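Local coordinates for protein thymidylate synthase 1 (Bacillus subtilis, PDB 1BKP) that catalyses the reductive methylation of dUMP to dTMP with 5,10-methylenetetrahydrofolate, working as a homodimer, at residues A[71-76]-A[91-96]; A[114-119]-A[126-131]; A[199-204]-A[254-259]. All coordinates share one frame; numbering follows the deposited sequence.

Contact 1. Residues A[71-76]-A[91-96]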
loop_
_atom_site.group_PDB
_atom_site.type_symbol
_atom_site.label_atom_id
_atom_site.label_comp_id
_atom_site.label_asym_id
_atom_site.label_seq_id
_atom_site.Cartn_x
_atom_site.Cartn_y
_atom_site.Cartn_z
ATOM N N LEU A 71 -18.743 -6.437 -5.095
ATOM C CA LEU A 71 -17.554 -7.342 -4.945
ATOM C C LEU A 71 -17.562 -8.466 -5.986
ATOM O O LEU A 71 -16.566 -8.717 -6.646
ATOM C CB LEU A 71 -17.535 -7.925 -3.533
ATOM C CG LEU A 71 -16.275 -8.775 -3.248
ATOM C CD1 LEU A 71 -15.060 -7.846 -3.026
ATOM C CD2 LEU A 71 -16.550 -9.663 -2.054
ATOM N N LEU A 72 -18.712 -9.138 -6.198
ATOM C CA LEU A 72 -18.764 -10.255 -7.170
ATOM C C LEU A 72 -18.540 -9.808 -8.618
ATOM O O LEU A 72 -17.865 -10.474 -9.387
ATOM C CB LEU A 72 -20.109 -11.000 -7.071
ATOM C CG LEU A 72 -20.371 -11.629 -5.678
ATOM C CD1 LEU A 72 -21.898 -12.138 -5.571
ATOM C CD2 LEU A 72 -19.391 -12.824 -5.534
ATOM N N TRP A 73 -19.050 -8.631 -8.948
ATOM C CA TRP A 73 -18.941 -8.065 -10.284
ATOM C C TRP A 73 -17.410 -7.851 -10.540
ATOM O O TRP A 73 -16.904 -8.092 -11.640
ATOM C CB TRP A 73 -19.649 -6.686 -10.281
ATOM C CG TRP A 73 -19.535 -5.890 -11.530
ATOM C CD1 TRP A 73 -19.844 -6.293 -12.785
ATOM C CD2 TRP A 73 -19.089 -4.524 -11.651
ATOM N NE1 TRP A 73 -19.623 -5.271 -13.699
ATOM C CE2 TRP A 73 -19.186 -4.170 -13.016
ATOM C CE3 TRP A 73 -18.640 -3.572 -10.745
ATOM C CZ2 TRP A 73 -18.848 -2.909 -13.479
ATOM C CZ3 TRP A 73 -18.295 -2.287 -11.218
ATOM C CH2 TRP A 73 -18.403 -1.977 -12.538
ATOM N N ILE A 74 -16.720 -7.200 -9.599
ATOM C CA ILE A 74 -15.281 -6.965 -9.776
ATOM C C ILE A 74 -14.372 -8.248 -9.706
ATOM O O ILE A 74 -13.513 -8.504 -10.631
ATOM C CB ILE A 74 -14.767 -5.971 -8.683
ATOM C CG1 ILE A 74 -15.512 -4.577 -8.792
ATOM C CG2 ILE A 74 -13.210 -5.688 -8.845
ATOM C CD1 ILE A 74 -15.336 -3.783 -7.366
ATOM N N TRP A 75 -14.536 -9.024 -8.645
ATOM C CA TRP A 75 -13.647 -10.163 -8.374
ATOM C C TRP A 75 -14.037 -11.527 -8.939
ATOM O O TRP A 75 -13.146 -12.298 -9.276
ATOM C CB TRP A 75 -13.501 -10.354 -6.861
ATOM C CG TRP A 75 -12.549 -9.320 -6.223
ATOM C CD1 TRP A 75 -12.787 -7.974 -5.933
ATOM C CD2 TRP A 75 -11.176 -9.573 -5.912
ATOM N NE1 TRP A 75 -11.615 -7.398 -5.459
ATOM C CE2 TRP A 75 -10.617 -8.350 -5.423
ATOM C CE3 TRP A 75 -10.369 -10.720 -5.982
ATOM C CZ2 TRP A 75 -9.282 -8.253 -5.004
ATOM C CZ3 TRP A 75 -9.009 -10.619 -5.549
ATOM C CH2 TRP A 75 -8.497 -9.402 -5.071
ATOM N N GLN A 76 -15.331 -11.776 -9.123
ATOM C CA GLN A 76 -15.808 -13.068 -9.594
ATOM C C GLN A 76 -16.134 -13.018 -11.073
ATOM O O GLN A 76 -15.559 -13.784 -11.850
ATOM C CB GLN A 76 -17.046 -13.525 -8.811
ATOM C CG GLN A 76 -17.345 -14.968 -9.083
ATOM C CD GLN A 76 -18.712 -15.302 -8.584
ATOM O OE1 GLN A 76 -19.660 -14.715 -9.034
ATOM N NE2 GLN A 76 -18.810 -16.174 -7.553
ATOM N N HIS A 91 -27.287 0.278 -9.538
ATOM C CA HIS A 91 -27.155 1.423 -10.351
ATOM C C HIS A 91 -26.192 2.457 -9.858
ATOM O O HIS A 91 -26.022 3.456 -10.547
ATOM C CB HIS A 91 -28.503 2.070 -10.521
ATOM C CG HIS A 91 -29.414 1.270 -11.355
ATOM N ND1 HIS A 91 -29.351 1.285 -12.735
ATOM C CD2 HIS A 91 -30.327 0.323 -11.016
ATOM C CE1 HIS A 91 -30.161 0.354 -13.212
ATOM N NE2 HIS A 91 -30.770 -0.240 -12.187
ATOM N N ILE A 92 -25.479 2.190 -8.750
ATOM C CA ILE A 92 -24.548 3.195 -8.232
ATOM C C ILE A 92 -23.383 3.489 -9.128
ATOM O O ILE A 92 -22.613 4.387 -8.791
ATOM C CB ILE A 92 -23.961 2.836 -6.831
ATOM C CG1 ILE A 92 -23.091 1.570 -6.952
ATOM C CG2 ILE A 92 -25.080 2.555 -5.861
ATOM C CD1 ILE A 92 -22.404 1.164 -5.661
ATOM N N TRP A 93 -23.134 2.676 -10.165
ATOM C CA TRP A 93 -22.009 3.005 -11.055
ATOM C C TRP A 93 -22.446 3.642 -12.379
ATOM O O TRP A 93 -21.602 3.856 -13.260
ATOM C CB TRP A 93 -21.214 1.758 -11.392
ATOM C CG TRP A 93 -20.479 1.238 -10.220
ATOM C CD1 TRP A 93 -21.011 0.633 -9.091
ATOM C CD2 TRP A 93 -19.055 1.149 -10.088
ATOM N NE1 TRP A 93 -19.988 0.133 -8.302
ATOM C CE2 TRP A 93 -18.782 0.432 -8.891
ATOM C CE3 TRP A 93 -17.990 1.596 -10.856
ATOM C CZ2 TRP A 93 -17.481 0.147 -8.464
ATOM C CZ3 TRP A 93 -16.688 1.323 -10.424
ATOM C CH2 TRP A 93 -16.448 0.597 -9.229
ATOM N N ASP A 94 -23.766 3.823 -12.572
ATOM C CA ASP A 94 -24.272 4.313 -13.890
ATOM C C ASP A 94 -23.674 5.618 -14.408
ATOM O O ASP A 94 -23.411 5.727 -15.594
ATOM C CB ASP A 94 -25.769 4.478 -13.871
ATOM C CG ASP A 94 -26.525 3.184 -13.606
ATOM O OD1 ASP A 94 -25.984 2.072 -13.766
ATOM O OD2 ASP A 94 -27.721 3.299 -13.294
ATOM N N GLN A 95 -23.381 6.550 -13.507
ATOM C CA GLN A 95 -22.820 7.843 -13.865
ATOM C C GLN A 95 -21.490 7.709 -14.575
ATOM O O GLN A 95 -21.104 8.591 -15.303
ATOM C CB GLN A 95 -22.564 8.699 -12.624
ATOM C CG GLN A 95 -23.341 8.289 -11.376
ATOM C CD GLN A 95 -23.077 9.200 -10.179
ATOM O OE1 GLN A 95 -24.000 9.534 -9.421
ATOM N NE2 GLN A 95 -21.817 9.610 -10.008
ATOM N N TRP A 96 -20.764 6.630 -14.288
ATOM C CA TRP A 96 -19.439 6.416 -14.866
ATOM C C TRP A 96 -19.415 5.615 -16.121
ATOM O O TRP A 96 -18.344 5.356 -16.676
ATOM C CB TRP A 96 -18.528 5.795 -13.835
ATOM C CG TRP A 96 -18.164 6.812 -12.862
ATOM C CD1 TRP A 96 -17.369 7.909 -13.082
ATOM C CD2 TRP A 96 -18.523 6.845 -11.489
ATOM N NE1 TRP A 96 -17.209 8.621 -11.905
ATOM C CE2 TRP A 96 -17.898 7.977 -10.915
ATOM C CE3 TRP A 96 -19.294 6.018 -10.684
ATOM C CZ2 TRP A 96 -18.014 8.290 -9.578
ATOM C CZ3 TRP A 96 -19.420 6.320 -9.338
ATOM C CH2 TRP A 96 -18.778 7.448 -8.794
#
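The indole of Trp-93 takes the benzo edge of Trp-73 on one face: Trp-73 CZ3 stands 3.5 Å above the plane, over the centre of the ring. It is a T-shaped (edge-to-face) tryptophan pair, with the six-membered rings 4.9 Å apart between centroids and their planes at 71°. The nearest atoms are Trp-73 CZ3 and Trp-93 CE2, 3.6 Å apart, and Trp-73 CH2 comes down beside them on CD2 and CE3 of Trp-93. Trp-73 gets there from the last turns of helix 64-75 with CG anti to its N (chi1 174°), which carries the indole outward to the loop at 91-96. Both rings are buried. Leu-85 and Ile-103 pack against the two of them, and Tyr-107 adds a second edge-to-face contact to Trp-93, whose side chain lies about 8 Å from that of the catalytic Cys-160. The indole nitrogens are satisfied away from the pair, Trp-73 NE1 by the carbonyl of Asp-81 and Trp-93 NE1 by Glu-70. The loop itself makes a type I turn from His-91 to Asp-94, where His-91 ND1 donates in its ring plane to the syn lone pair of Asp-94 OD2, at 2.7 Å.

Contact 2. Residues A[114-119]-A[126-131]; sequences KNRSLN and VDYLLH
Arg-116 lays its guanidinium over one face of the Tyr-128 ring, and the tight part of the contact starts here. The two planes are 29° apart, and CZ of Arg-116 sits 4.0 Å from the centroid of the Tyr-128 ring, a cation-pi stack. It is offset rather than centred: Arg-116 NH1 comes over the rim at Tyr-128 CE2, 3.4 Å away. Bends at chi2 (-63°) and chi3 (-41°) fold the arginine chain back over the ring, and its CB and CG cover the CG-CD1 side of the same ring. The charged end is gripped from across the dimer interface, since Arg-116 NH2 forms a salt bridge with Asp-153 of the second subunit, whose other carboxylate oxygen accepts a hydrogen bond from the backbone N of Ser-117. Held from that side, the guanidinium is likely to have little freedom to rotate off the ring.

The fold here is a beta hairpin, strands 116-118 and 121-123, followed directly by helix 125-135, which packs on it; a classic beta bulge, with Asn-115 and Arg-116 both facing Val-123, lies at the start of the hairpin. The axes of strand 116-118 and helix 126-131 approach to 9.5 Å. Tyr-128 also touches Arg-141, predicted to bind the dUMP shared between the subunits.

Leu-118 belongs to the packed part too, placing CD2 over one face of the His-131 imidazole in a CH-pi contact, 3.5 Å from His-131 CG. Its CD1 rests against the same ring, 3.9 Å from His-131 ND1, and is only loosely set against Tyr-128 CE1 (4.3 Å). Toward solvent the contact thins out: Ser-117 points its CB away from the helix, and the exposed Asn-119 turns its amide steeply to the His-131 ring, with ND2 3.8 Å from His-131 NE2.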
loop_
_atom_site.group_PDB
_atom_site.type_symbol
_atom_site.label_atom_id
_atom_site.label_comp_id
_atom_site.label_asym_id
_atom_site.label_seq_id
_atom_site.Cartn_x
_atom_site.Cartn_y
_atom_site.Cartn_z
ATOM N N LYS A 114 -5.483 -11.944 -18.762
ATOM C CA LYS A 114 -4.649 -13.171 -18.618
ATOM C C LYS A 114 -3.202 -12.748 -18.827
ATOM O O LYS A 114 -2.750 -12.705 -19.937
ATOM C CB LYS A 114 -5.065 -14.238 -19.659
ATOM C CG LYS A 114 -6.555 -14.617 -19.645
ATOM C CD LYS A 114 -6.955 -15.106 -18.284
ATOM C CE LYS A 114 -8.486 -15.414 -18.187
ATOM N NZ LYS A 114 -9.283 -14.477 -17.264
ATOM N N ASN A 115 -2.476 -12.451 -17.749
ATOM C CA ASN A 115 -1.148 -11.939 -17.887
ATOM C C ASN A 115 -0.076 -12.683 -17.117
ATOM O O ASN A 115 1.074 -12.263 -17.142
ATOM C CB ASN A 115 -1.163 -10.422 -17.543
ATOM C CG ASN A 115 -1.859 -10.104 -16.180
ATOM O OD1 ASN A 115 -1.990 -10.958 -15.325
ATOM N ND2 ASN A 115 -2.236 -8.847 -15.974
ATOM N N ARG A 116 -0.427 -13.757 -16.406
ATOM C CA ARG A 116 0.565 -14.520 -15.675
ATOM C C ARG A 116 0.702 -15.957 -16.257
ATOM O O ARG A 116 -0.292 -16.589 -16.545
ATOM C CB ARG A 116 0.180 -14.660 -14.209
ATOM C CG ARG A 116 -0.064 -13.362 -13.430
ATOM C CD ARG A 116 1.184 -12.490 -13.322
ATOM N NE ARG A 116 2.392 -13.264 -13.071
ATOM C CZ ARG A 116 2.956 -13.425 -11.875
ATOM N NH1 ARG A 116 2.404 -12.910 -10.777
ATOM N NH2 ARG A 116 4.147 -13.980 -11.792
ATOM N N SER A 117 1.930 -16.447 -16.472
ATOM C CA SER A 117 2.069 -17.836 -16.978
ATOM C C SER A 117 2.004 -18.836 -15.792
ATOM O O SER A 117 2.731 -18.676 -14.832
ATOM C CB SER A 117 3.423 -18.011 -17.657
ATOM O OG SER A 117 3.626 -16.991 -18.610
ATOM N N LEU A 118 1.168 -19.857 -15.858
ATOM C CA LEU A 118 1.148 -20.811 -14.799
ATOM C C LEU A 118 0.811 -22.181 -15.398
ATOM O O LEU A 118 -0.205 -22.332 -16.044
ATOM C CB LEU A 118 0.043 -20.428 -13.829
ATOM C CG LEU A 118 -0.086 -21.374 -12.622
ATOM C CD1 LEU A 118 1.153 -21.291 -11.734
ATOM C CD2 LEU A 118 -1.330 -21.001 -11.887
ATOM N N ASN A 119 1.723 -23.145 -15.258
ATOM C CA ASN A 119 1.523 -24.541 -15.710
ATOM C C ASN A 119 1.152 -24.667 -17.145
ATOM O O ASN A 119 0.223 -25.416 -17.491
ATOM C CB ASN A 119 0.462 -25.221 -14.856
ATOM C CG ASN A 119 0.912 -25.385 -13.426
ATOM O OD1 ASN A 119 2.098 -25.355 -13.153
ATOM N ND2 ASN A 119 -0.031 -25.467 -12.496
ATOM N N VAL A 126 -6.595 -13.253 -10.296
ATOM C CA VAL A 126 -7.363 -13.934 -9.282
ATOM C C VAL A 126 -7.015 -15.459 -9.316
ATOM O O VAL A 126 -6.738 -16.044 -8.266
ATOM C CB VAL A 126 -8.866 -13.726 -9.518
ATOM C CG1 VAL A 126 -9.686 -14.519 -8.495
ATOM C CG2 VAL A 126 -9.220 -12.219 -9.480
ATOM N N ASP A 127 -7.017 -16.092 -10.499
ATOM C CA ASP A 127 -6.641 -17.511 -10.545
ATOM C C ASP A 127 -5.194 -17.736 -10.156
ATOM O O ASP A 127 -4.881 -18.735 -9.481
ATOM C CB ASP A 127 -6.885 -18.051 -11.948
ATOM C CG ASP A 127 -8.380 -18.190 -12.257
ATOM O OD1 ASP A 127 -9.190 -18.421 -11.312
ATOM O OD2 ASP A 127 -8.711 -17.975 -13.436
ATOM N N TYR A 128 -4.339 -16.746 -10.426
ATOM C CA TYR A 128 -2.970 -16.914 -10.071
ATOM C C TYR A 128 -2.890 -16.867 -8.515
ATOM O O TYR A 128 -2.281 -17.723 -7.846
ATOM C CB TYR A 128 -2.122 -15.773 -10.654
ATOM C CG TYR A 128 -0.658 -16.003 -10.358
ATOM C CD1 TYR A 128 0.101 -16.880 -11.149
ATOM C CD2 TYR A 128 -0.046 -15.391 -9.270
ATOM C CE1 TYR A 128 1.421 -17.120 -10.876
ATOM C CE2 TYR A 128 1.275 -15.618 -8.990
ATOM C CZ TYR A 128 1.994 -16.460 -9.806
ATOM O OH TYR A 128 3.344 -16.478 -9.589
ATOM N N LEU A 129 -3.591 -15.895 -7.916
ATOM C CA LEU A 129 -3.594 -15.792 -6.448
ATOM C C LEU A 129 -4.174 -17.060 -5.813
ATOM O O LEU A 129 -3.582 -17.610 -4.851
ATOM C CB LEU A 129 -4.525 -14.595 -6.023
ATOM C CG LEU A 129 -4.783 -14.476 -4.458
ATOM C CD1 LEU A 129 -3.458 -14.143 -3.732
ATOM C CD2 LEU A 129 -5.911 -13.444 -4.081
ATOM N N LEU A 130 -5.299 -17.568 -6.333
ATOM C CA LEU A 130 -5.935 -18.761 -5.701
ATOM C C LEU A 130 -4.969 -19.970 -5.691
ATOM O O LEU A 130 -4.737 -20.616 -4.628
ATOM C CB LEU A 130 -7.218 -19.115 -6.448
ATOM C CG LEU A 130 -8.398 -18.184 -6.089
ATOM C CD1 LEU A 130 -9.512 -18.566 -6.958
ATOM C CD2 LEU A 130 -8.877 -18.202 -4.585
ATOM N N HIS A 131 -4.267 -20.123 -6.823
ATOM C CA HIS A 131 -3.310 -21.200 -6.988
ATOM C C HIS A 131 -2.155 -21.036 -5.995
ATOM O O HIS A 131 -1.752 -21.970 -5.325
ATOM C CB HIS A 131 -2.796 -21.246 -8.410
ATOM C CG HIS A 131 -1.699 -22.288 -8.621
ATOM N ND1 HIS A 131 -0.385 -22.060 -8.268
ATOM C CD2 HIS A 131 -1.754 -23.563 -9.052
ATOM C CE1 HIS A 131 0.314 -23.168 -8.453
ATOM N NE2 HIS A 131 -0.487 -24.092 -8.932
#

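Contact 3. Residues A[199-204]-A[254-259]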
loop_
_atom_site.group_PDB
_atom_site.type_symbol
_atom_site.label_atom_id
_atom_site.label_comp_id
_atom_site.label_asym_id
_atom_site.label_seq_id
_atom_site.Cartn_x
_atom_site.Cartn_y
_atom_site.Cartn_z
ATOM N N GLN A 199 -12.295 -11.864 2.121
ATOM C CA GLN A 199 -11.390 -12.675 2.912
ATOM C C GLN A 199 -12.052 -14.010 3.245
ATOM O O GLN A 199 -11.381 -15.096 3.158
ATOM C CB GLN A 199 -11.026 -12.004 4.217
ATOM C CG GLN A 199 -9.887 -12.711 4.918
ATOM C CD GLN A 199 -9.484 -11.998 6.186
ATOM O OE1 GLN A 199 -10.190 -11.108 6.614
ATOM N NE2 GLN A 199 -8.368 -12.414 6.824
ATOM N N ARG A 200 -13.273 -13.924 3.803
ATOM C CA ARG A 200 -14.049 -15.122 4.162
ATOM C C ARG A 200 -14.305 -16.022 2.971
ATOM O O ARG A 200 -14.173 -17.266 3.098
ATOM C CB ARG A 200 -15.364 -14.720 4.853
ATOM C CG ARG A 200 -15.044 -13.953 6.224
ATOM C CD ARG A 200 -16.292 -13.385 6.908
ATOM N NE ARG A 200 -15.831 -12.637 8.069
ATOM C CZ ARG A 200 -16.006 -13.024 9.322
ATOM N NH1 ARG A 200 -16.747 -14.110 9.621
ATOM N NH2 ARG A 200 -15.510 -12.278 10.266
ATOM N N MET A 201 -14.622 -15.468 1.798
ATOM C CA MET A 201 -14.848 -16.321 0.610
ATOM C C MET A 201 -13.612 -17.126 0.224
ATOM O O MET A 201 -13.679 -18.353 -0.019
ATOM C CB MET A 201 -15.185 -15.470 -0.596
ATOM C CG MET A 201 -16.671 -14.903 -0.464
ATOM S SD MET A 201 -16.895 -13.609 -1.733
ATOM C CE MET A 201 -17.005 -14.510 -3.274
ATOM N N ILE A 202 -12.479 -16.411 0.194
ATOM C CA ILE A 202 -11.221 -16.990 -0.298
ATOM C C ILE A 202 -10.672 -17.979 0.712
ATOM O O ILE A 202 -10.208 -19.027 0.343
ATOM C CB ILE A 202 -10.115 -15.903 -0.846
ATOM C CG1 ILE A 202 -10.572 -15.331 -2.228
ATOM C CG2 ILE A 202 -8.695 -16.657 -0.984
ATOM C CD1 ILE A 202 -9.798 -14.166 -2.731
ATOM N N ALA A 203 -10.778 -17.677 1.983
ATOM C CA ALA A 203 -10.290 -18.608 2.987
ATOM C C ALA A 203 -11.102 -19.951 2.906
ATOM O O ALA A 203 -10.516 -21.062 3.036
ATOM C CB ALA A 203 -10.481 -17.974 4.366
ATOM N N GLN A 204 -12.431 -19.829 2.604
ATOM C CA GLN A 204 -13.276 -20.994 2.571
ATOM C C GLN A 204 -12.859 -21.910 1.436
ATOM O O GLN A 204 -12.746 -23.093 1.661
ATOM C CB GLN A 204 -14.761 -20.601 2.459
ATOM C CG GLN A 204 -15.685 -21.851 2.178
ATOM C CD GLN A 204 -17.147 -21.523 2.401
ATOM O OE1 GLN A 204 -17.486 -20.958 3.426
ATOM N NE2 GLN A 204 -18.035 -21.883 1.428
ATOM N N TYR A 254 -15.853 -19.491 -7.916
ATOM C CA TYR A 254 -16.723 -19.118 -8.993
ATOM C C TYR A 254 -18.135 -19.654 -8.845
ATOM O O TYR A 254 -18.963 -19.305 -9.654
ATOM C CB TYR A 254 -16.136 -19.532 -10.325
ATOM C CG TYR A 254 -14.834 -18.831 -10.531
ATOM C CD1 TYR A 254 -14.812 -17.490 -10.916
ATOM C CD2 TYR A 254 -13.633 -19.483 -10.308
ATOM C CE1 TYR A 254 -13.582 -16.795 -11.077
ATOM C CE2 TYR A 254 -12.396 -18.807 -10.457
ATOM C CZ TYR A 254 -12.380 -17.476 -10.840
ATOM O OH TYR A 254 -11.192 -16.793 -10.976
ATOM N N ASP A 255 -18.437 -20.284 -7.703
ATOM C CA ASP A 255 -19.780 -20.817 -7.494
ATOM C C ASP A 255 -20.630 -19.949 -6.575
ATOM O O ASP A 255 -21.828 -20.170 -6.450
ATOM C CB ASP A 255 -19.702 -22.218 -6.855
ATOM C CG ASP A 255 -19.306 -23.275 -7.840
ATOM O OD1 ASP A 255 -19.391 -22.996 -9.060
ATOM O OD2 ASP A 255 -18.857 -24.371 -7.392
ATOM N N PHE A 256 -20.038 -18.957 -5.926
ATOM C CA PHE A 256 -20.759 -18.143 -4.969
ATOM C C PHE A 256 -21.774 -17.236 -5.669
ATOM O O PHE A 256 -21.556 -16.824 -6.796
ATOM C CB PHE A 256 -19.763 -17.254 -4.167
ATOM C CG PHE A 256 -19.038 -17.965 -3.042
ATOM C CD1 PHE A 256 -19.716 -18.261 -1.868
ATOM C CD2 PHE A 256 -17.669 -18.268 -3.153
ATOM C CE1 PHE A 256 -19.067 -18.858 -0.761
ATOM C CE2 PHE A 256 -16.948 -18.855 -2.109
ATOM C CZ PHE A 256 -17.655 -19.162 -0.863
ATOM N N THR A 257 -22.943 -17.049 -5.081
ATOM C CA THR A 257 -23.912 -16.170 -5.722
ATOM C C THR A 257 -24.388 -15.387 -4.536
ATOM O O THR A 257 -24.101 -15.771 -3.391
ATOM C CB THR A 257 -25.189 -16.940 -6.366
ATOM O OG1 THR A 257 -25.909 -17.642 -5.328
ATOM C CG2 THR A 257 -24.799 -17.906 -7.506
ATOM N N ILE A 258 -25.218 -14.361 -4.785
ATOM C CA ILE A 258 -25.740 -13.515 -3.687
ATOM C C ILE A 258 -26.540 -14.259 -2.656
ATOM O O ILE A 258 -26.454 -13.944 -1.483
ATOM C CB ILE A 258 -26.479 -12.227 -4.269
ATOM C CG1 ILE A 258 -26.711 -11.228 -3.160
ATOM C CG2 ILE A 258 -27.717 -12.579 -4.985
ATOM C CD1 ILE A 258 -25.346 -10.713 -2.514
ATOM N N ASP A 259 -27.267 -15.319 -3.041
ATOM C CA ASP A 259 -28.045 -16.087 -2.080
ATOM C C ASP A 259 -27.182 -16.917 -1.167
ATOM O O ASP A 259 -27.677 -17.375 -0.172
ATOM C CB ASP A 259 -29.052 -16.959 -2.836
ATOM C CG ASP A 259 -29.851 -16.100 -3.849
ATOM O OD1 ASP A 259 -30.502 -15.107 -3.356
ATOM O OD2 ASP A 259 -29.656 -16.287 -5.095
#
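Helix 188-206 is joined here to the loop between strands 243-246 and 261-264 by a Met-aromatic contact, Met-201 against Phe-256. The methionine runs across one face of the phenyl ring. Its CG lies over the ring centre as a CH-pi donor, 4.3 Å from the centroid of Phe-256 and 10° off the normal, while SD stays higher above the same face at 5.2 Å from that centroid. A bend at chi3 (73°) then brings the methyl back down, and Met-201 CE reaches Phe-256 CD2 at 3.8 Å. At the far end of the ring, Gln-204 comes in one turn further along the helix, its NE2 3.6 Å from CZ of Phe-256. The amide is tilted 48° to the ring, and its NE2 hydrogen-bonds to the carbonyls of Asn-247 and Val-250. Ile-246 and Val-250 also pack against Phe-256, and Leu-71 and Leu-72 of helix 64-75 against Met-201. An alanine in place of Phe-256 would leave Met-201 without the face it lies on, and would probably open a gap between the helix and the loop in which the thioether could turn. No hydrogen bond crosses between the two segments, so the join rests on dispersion and shape, with the NE2 of Gln-204 already spent on backbone carbonyls of the same loop.

How the contacts relate
In series along the chain, the three contacts have centres about 23 Å (1 and 2), 17 Å (1 and 3) and 18 Å (2 and 3) apart, yet each touches the other two. Between contacts 1 and 2, Trp-75 O packs on Val-126 CG2 at 3.9 Å. Contacts 1 and 3 meet where helix 64-75 packs on helix 188-206, Leu-72 CD2 lying 3.7 Å from Met-201 CE; just beyond the helix, Gln-76 NE2 probably hydrogen-bonds to Phe-256 O in the loop. Helix 125-135 ties contact 2 to contact 3 through Asp-127 OD1 and Tyr-254 OH, 2.6 Å apart, and Leu-130 on Ile-202. One connected body results, with Trp-93 near the catalytic cysteine at one end and the dimer-interface hairpin at the other.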